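PDB 4YWE: putative aldehyde dehydrogenase from Burkholderia cenocepacia, which probably oxidises aldehydes with NAD or NADP as electron acceptor, as a member of the aldehyde dehydrogenase family, and carries bound calcium and magnesium ions. Local coordinates for residues 317-322 with 371-376; 102-107 with 321-326. One frame throughout, in Å; residues are numbered along the deposited sequence.

The two contacts meet along one run of chain: 317-322 supplies one side of contact 1, and 321-326, overlapping it at Pro321 and Ser322, supplies one side of contact 2. Their centres lie about 12 Å apart, on the same side of the chain's centre. Direct packing couples them, Leu326 CB lying 3.5 Å from Arg318 O. In chain order 102-107 comes first, then 317-322 running into 321-326, then 371-376. Contact 1 joins segments 49 residues apart, at the margin of the mixed sheet in which strand 318-319 is an outermost strand; contact 2 reaches back 214 residues, the loop after that strand packing on the start of helix 104-124.

Contact 1: 317-322 with 371-376; sequences LRVGPS and QAPALL
Different first torsions bring Leu317 and Val319 to Pro373: chi1 values of -64° and -178° put the reaching carbon, Leu317 CG or Val319 CG2, anti to the carbonyl carbon in both. Both CB atoms point toward 371-376, whereas that of Arg318 between them points away, the alternation expected of an extended strand. CD1 of Leu317 meets the CB-CG edge of the proline ring, 3.7 Å from Pro373 CB. CG2 of Val319 comes to 3.5 Å from Pro373 CD and also lies 3.9 Å from Ala372 CA. One methyl thus meets CB and CG, another meets CD, and the contact between the segments is apolar. Beside it, Gln371 folds back so that its NE2 donates to Ala372 O at 2.8 Å, nearly straight (171°) and on a carbonyl lone pair; the acceptor lies in the Gln371 amide plane and the donor in the carbonyl plane, which helps fix the amide's rotation. The contact lies between strand 318-319 with flanking Leu317 and the loop leading into strand 374-376; in the sheet, strand 354-360 runs between these two strands. Phe314 of helix 303-315 packs on Pro373, while Val340, Trp341 and Leu344 of helix 334-349 meet Gln371.

Contact 2: 102-107 with 321-326; sequences KPLKQA and PSRADL
Ser322 OG donates to Lys102 O over 2.7 Å, and Lys105 N donates to Asp325 OD1 over 2.9 Å; these are the two hydrogen bonds between the segments. The hydroxyl approaches from above the carbonyl plane, 36° out of it, and Ala97 O is a further, weak partner of that hydroxyl. The amide bond is fairly straight at the hydrogen (164°), although it meets OD1 from above the carboxylate plane. Leu104 N lies 3.0 Å from Asp325 OD1, but its angle is too poor for a hydrogen bond. Asp325 OD1 thus accepts from an amide in the first turn of helix 104-124, following Pro103 at the N-cap, where the positive end of the helix dipole would probably favour the carboxylate's negative charge. Within its own segment, Asp325 N bonds to Ser322 O. Outward from these bonds, Pro103 and Leu104 supply carbon contacts: Pro103 CB lies 3.3 Å from Asp325 OD1, and Pro103 CG faces Leu326 O. Leu104 extends over 322-323, CG 3.6 Å from Ser322 O and CD1 3.8 Å from Arg323 NE, and it also packs on Ala97 of helix 89-100. Arg323 gets there by bending at chi2 and chi3, which returns its end toward the leucine. Lys102 turns its amine elsewhere, to a salt bridge with Asp110 and a hydrogen bond to Asn158 O.

Contact 1: 317-322 with 371-376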
loop_
_atom_site.group_PDB
_atom_site.type_symbol
_atom_site.label_atom_id
_atom_site.label_comp_id
_atom_site.label_asym_id
_atom_site.label_seq_id
_atom_site.Cartn_x
_atom_site.Cartn_y
_atom_site.Cartn_z
ATOM N N LEU A 317 -5.226 6.947 46.349
ATOM C CA LEU A 317 -5.264 5.634 45.718
ATOM C C LEU A 317 -5.399 4.533 46.764
ATOM O O LEU A 317 -4.688 4.527 47.768
ATOM C CB LEU A 317 -4.010 5.414 44.871
ATOM C CG LEU A 317 -3.856 6.358 43.678
ATOM C CD1 LEU A 317 -2.498 6.176 43.020
ATOM C CD2 LEU A 317 -4.975 6.134 42.673
ATOM N N ARG A 318 -6.316 3.602 46.523
ATOM C CA ARG A 318 -6.555 2.508 47.457
ATOM C C ARG A 318 -6.225 1.159 46.824
ATOM O O ARG A 318 -6.590 0.891 45.678
ATOM C CB ARG A 318 -8.007 2.524 47.938
ATOM N N VAL A 319 -5.529 0.316 47.581
ATOM C CA VAL A 319 -5.142 -1.007 47.109
ATOM C C VAL A 319 -5.826 -2.084 47.936
ATOM O O VAL A 319 -5.769 -2.067 49.165
ATOM C CB VAL A 319 -3.616 -1.187 47.148
ATOM C CG1 VAL A 319 -3.228 -2.553 46.602
ATOM C CG2 VAL A 319 -2.939 -0.088 46.360
ATOM N N GLY A 320 -6.471 -3.025 47.258
ATOM C CA GLY A 320 -7.146 -4.116 47.933
ATOM C C GLY A 320 -7.266 -5.345 47.056
ATOM O O GLY A 320 -6.674 -5.398 45.977
ATOM N N PRO A 321 -8.027 -6.347 47.521
ATOM C CA PRO A 321 -8.281 -7.568 46.752
ATOM C C PRO A 321 -8.871 -7.270 45.377
ATOM O O PRO A 321 -9.487 -6.221 45.184
ATOM C CB PRO A 321 -9.285 -8.329 47.622
ATOM C CG PRO A 321 -9.026 -7.841 49.002
ATOM C CD PRO A 321 -8.654 -6.395 48.854
ATOM N N SER A 322 -8.675 -8.188 44.436
ATOM C CA SER A 322 -9.191 -8.023 43.082
ATOM C C SER A 322 -10.715 -7.913 43.064
ATOM O O SER A 322 -11.280 -7.162 42.270
ATOM C CB SER A 322 -8.740 -9.188 42.201
ATOM O OG SER A 322 -9.538 -9.277 41.036
ATOM N N GLN A 371 1.103 -3.790 47.146
ATOM C CA GLN A 371 2.064 -2.698 47.076
ATOM C C GLN A 371 1.366 -1.417 46.637
ATOM O O GLN A 371 0.857 -1.328 45.518
ATOM C CB GLN A 371 3.203 -3.040 46.115
ATOM C CG GLN A 371 4.126 -1.872 45.806
ATOM C CD GLN A 371 4.865 -1.371 47.031
ATOM O OE1 GLN A 371 5.701 -2.075 47.597
ATOM N NE2 GLN A 371 4.558 -0.150 47.449
ATOM N N ALA A 372 1.339 -0.430 47.524
ATOM C CA ALA A 372 0.702 0.846 47.228
ATOM C C ALA A 372 1.497 1.616 46.181
ATOM O O ALA A 372 2.727 1.586 46.191
ATOM C CB ALA A 372 0.555 1.670 48.496
ATOM N N PRO A 373 0.792 2.299 45.265
ATOM C CA PRO A 373 1.452 3.143 44.265
ATOM C C PRO A 373 2.298 4.225 44.919
ATOM O O PRO A 373 1.865 4.823 45.900
ATOM C CB PRO A 373 0.281 3.751 43.489
ATOM C CG PRO A 373 -0.834 2.778 43.673
ATOM C CD PRO A 373 -0.666 2.261 45.071
ATOM N N ALA A 374 3.491 4.464 44.385
ATOM C CA ALA A 374 4.421 5.399 45.005
ATOM C C ALA A 374 4.850 6.493 44.037
ATOM O O ALA A 374 5.175 6.224 42.880
ATOM C CB ALA A 374 5.639 4.655 45.532
ATOM N N LEU A 375 4.848 7.730 44.523
ATOM C CA LEU A 375 5.308 8.868 43.739
ATOM C C LEU A 375 6.595 9.434 44.323
ATOM O O LEU A 375 6.599 9.965 45.433
ATOM C CB LEU A 375 4.238 9.957 43.686
ATOM C CG LEU A 375 4.686 11.280 43.059
ATOM C CD1 LEU A 375 4.959 11.114 41.569
ATOM C CD2 LEU A 375 3.653 12.364 43.305
ATOM N N LEU A 376 7.685 9.319 43.572
ATOM C CA LEU A 376 8.968 9.854 44.011
ATOM C C LEU A 376 9.378 11.042 43.148
ATOM O O LEU A 376 9.101 11.077 41.949
ATOM C CB LEU A 376 10.051 8.772 43.980
ATOM C CG LEU A 376 9.950 7.690 45.060
ATOM C CD1 LEU A 376 8.983 6.581 44.658
ATOM C CD2 LEU A 376 11.320 7.121 45.387
#

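Contact 2: 102-107 with 321-326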
loop_
_atom_site.group_PDB
_atom_site.type_symbol
_atom_site.label_atom_id
_atom_site.label_comp_id
_atom_site.label_asym_id
_atom_site.label_seq_id
_atom_site.Cartn_x
_atom_site.Cartn_y
_atom_site.Cartn_z
ATOM N N LYS A 102 -5.489 -8.362 39.039
ATOM C CA LYS A 102 -5.987 -7.054 38.630
ATOM C C LYS A 102 -7.452 -6.872 39.026
ATOM O O LYS A 102 -8.195 -7.849 39.135
ATOM C CB LYS A 102 -5.815 -6.864 37.118
ATOM C CG LYS A 102 -6.624 -7.822 36.259
ATOM C CD LYS A 102 -6.281 -7.648 34.786
ATOM C CE LYS A 102 -4.816 -7.958 34.528
ATOM N NZ LYS A 102 -4.405 -7.637 33.134
ATOM N N PRO A 103 -7.865 -5.616 39.263
ATOM C CA PRO A 103 -9.262 -5.292 39.573
ATOM C C PRO A 103 -10.232 -5.761 38.489
ATOM O O PRO A 103 -9.839 -5.898 37.330
ATOM C CB PRO A 103 -9.253 -3.764 39.669
ATOM C CG PRO A 103 -7.861 -3.428 40.067
ATOM C CD PRO A 103 -6.991 -4.434 39.370
ATOM N N LEU A 104 -11.483 -5.995 38.871
ATOM C CA LEU A 104 -12.491 -6.522 37.956
ATOM C C LEU A 104 -12.733 -5.603 36.761
ATOM O O LEU A 104 -12.999 -6.070 35.654
ATOM C CB LEU A 104 -13.805 -6.761 38.702
ATOM C CG LEU A 104 -13.758 -7.851 39.774
ATOM C CD1 LEU A 104 -15.110 -7.999 40.451
ATOM C CD2 LEU A 104 -13.310 -9.174 39.169
ATOM N N LYS A 105 -12.638 -4.299 36.993
ATOM C CA LYS A 105 -12.841 -3.314 35.937
ATOM C C LYS A 105 -11.785 -3.459 34.843
ATOM O O LYS A 105 -12.088 -3.348 33.654
ATOM C CB LYS A 105 -12.817 -1.898 36.518
ATOM C CG LYS A 105 -13.135 -0.804 35.514
ATOM C CD LYS A 105 -13.123 0.567 36.171
ATOM C CE LYS A 105 -13.482 1.661 35.178
ATOM N NZ LYS A 105 -13.471 3.010 35.807
ATOM N N GLN A 106 -10.547 -3.714 35.253
ATOM C CA GLN A 106 -9.446 -3.896 34.310
ATOM C C GLN A 106 -9.513 -5.264 33.638
ATOM O O GLN A 106 -9.231 -5.398 32.446
ATOM C CB GLN A 106 -8.100 -3.719 35.019
ATOM C CG GLN A 106 -7.902 -2.341 35.635
ATOM C CD GLN A 106 -6.583 -2.210 36.374
ATOM O OE1 GLN A 106 -5.598 -2.864 36.033
ATOM N NE2 GLN A 106 -6.559 -1.361 37.394
ATOM N N ALA A 107 -9.889 -6.279 34.411
ATOM C CA ALA A 107 -10.014 -7.637 33.893
ATOM C C ALA A 107 -11.110 -7.721 32.837
ATOM O O ALA A 107 -11.015 -8.505 31.894
ATOM C CB ALA A 107 -10.295 -8.608 35.024
ATOM N N PRO A 321 -8.027 -6.347 47.521
ATOM C CA PRO A 321 -8.281 -7.568 46.752
ATOM C C PRO A 321 -8.871 -7.270 45.377
ATOM O O PRO A 321 -9.487 -6.221 45.184
ATOM C CB PRO A 321 -9.285 -8.329 47.622
ATOM C CG PRO A 321 -9.026 -7.841 49.002
ATOM C CD PRO A 321 -8.654 -6.395 48.854
ATOM N N SER A 322 -8.675 -8.188 44.436
ATOM C CA SER A 322 -9.191 -8.023 43.082
ATOM C C SER A 322 -10.715 -7.913 43.064
ATOM O O SER A 322 -11.280 -7.162 42.270
ATOM C CB SER A 322 -8.740 -9.188 42.201
ATOM O OG SER A 322 -9.538 -9.277 41.036
ATOM N N ARG A 323 -11.374 -8.659 43.946
ATOM C CA ARG A 323 -12.833 -8.637 44.021
ATOM C C ARG A 323 -13.345 -7.299 44.547
ATOM O O ARG A 323 -14.478 -6.908 44.268
ATOM C CB ARG A 323 -13.347 -9.777 44.905
ATOM C CG ARG A 323 -13.128 -11.169 44.329
ATOM C CD ARG A 323 -13.709 -11.291 42.928
ATOM N NE ARG A 323 -15.120 -10.915 42.876
ATOM C CZ ARG A 323 -16.128 -11.778 42.944
ATOM N NH1 ARG A 323 -15.886 -13.076 43.067
ATOM N NH2 ARG A 323 -17.379 -11.343 42.885
ATOM N N ALA A 324 -12.506 -6.601 45.306
ATOM C CA ALA A 324 -12.872 -5.298 45.849
ATOM C C ALA A 324 -12.956 -4.254 44.739
ATOM O O ALA A 324 -13.634 -3.236 44.886
ATOM C CB ALA A 324 -11.876 -4.864 46.915
ATOM N N ASP A 325 -12.259 -4.520 43.636
ATOM C CA ASP A 325 -12.286 -3.671 42.446
ATOM C C ASP A 325 -11.956 -2.216 42.777
ATOM O O ASP A 325 -12.737 -1.308 42.490
ATOM C CB ASP A 325 -13.651 -3.762 41.758
ATOM C CG ASP A 325 -13.619 -3.265 40.324
ATOM O OD1 ASP A 325 -12.532 -3.292 39.708
ATOM O OD2 ASP A 325 -14.682 -2.852 39.812
ATOM N N LEU A 326 -10.796 -2.006 43.386
ATOM C CA LEU A 326 -10.360 -0.668 43.767
ATOM C C LEU A 326 -9.446 -0.075 42.695
ATOM O O LEU A 326 -9.463 -0.517 41.547
ATOM C CB LEU A 326 -9.651 -0.708 45.120
ATOM C CG LEU A 326 -10.484 -1.311 46.255
ATOM C CD1 LEU A 326 -9.670 -1.422 47.532
ATOM C CD2 LEU A 326 -11.742 -0.488 46.487
#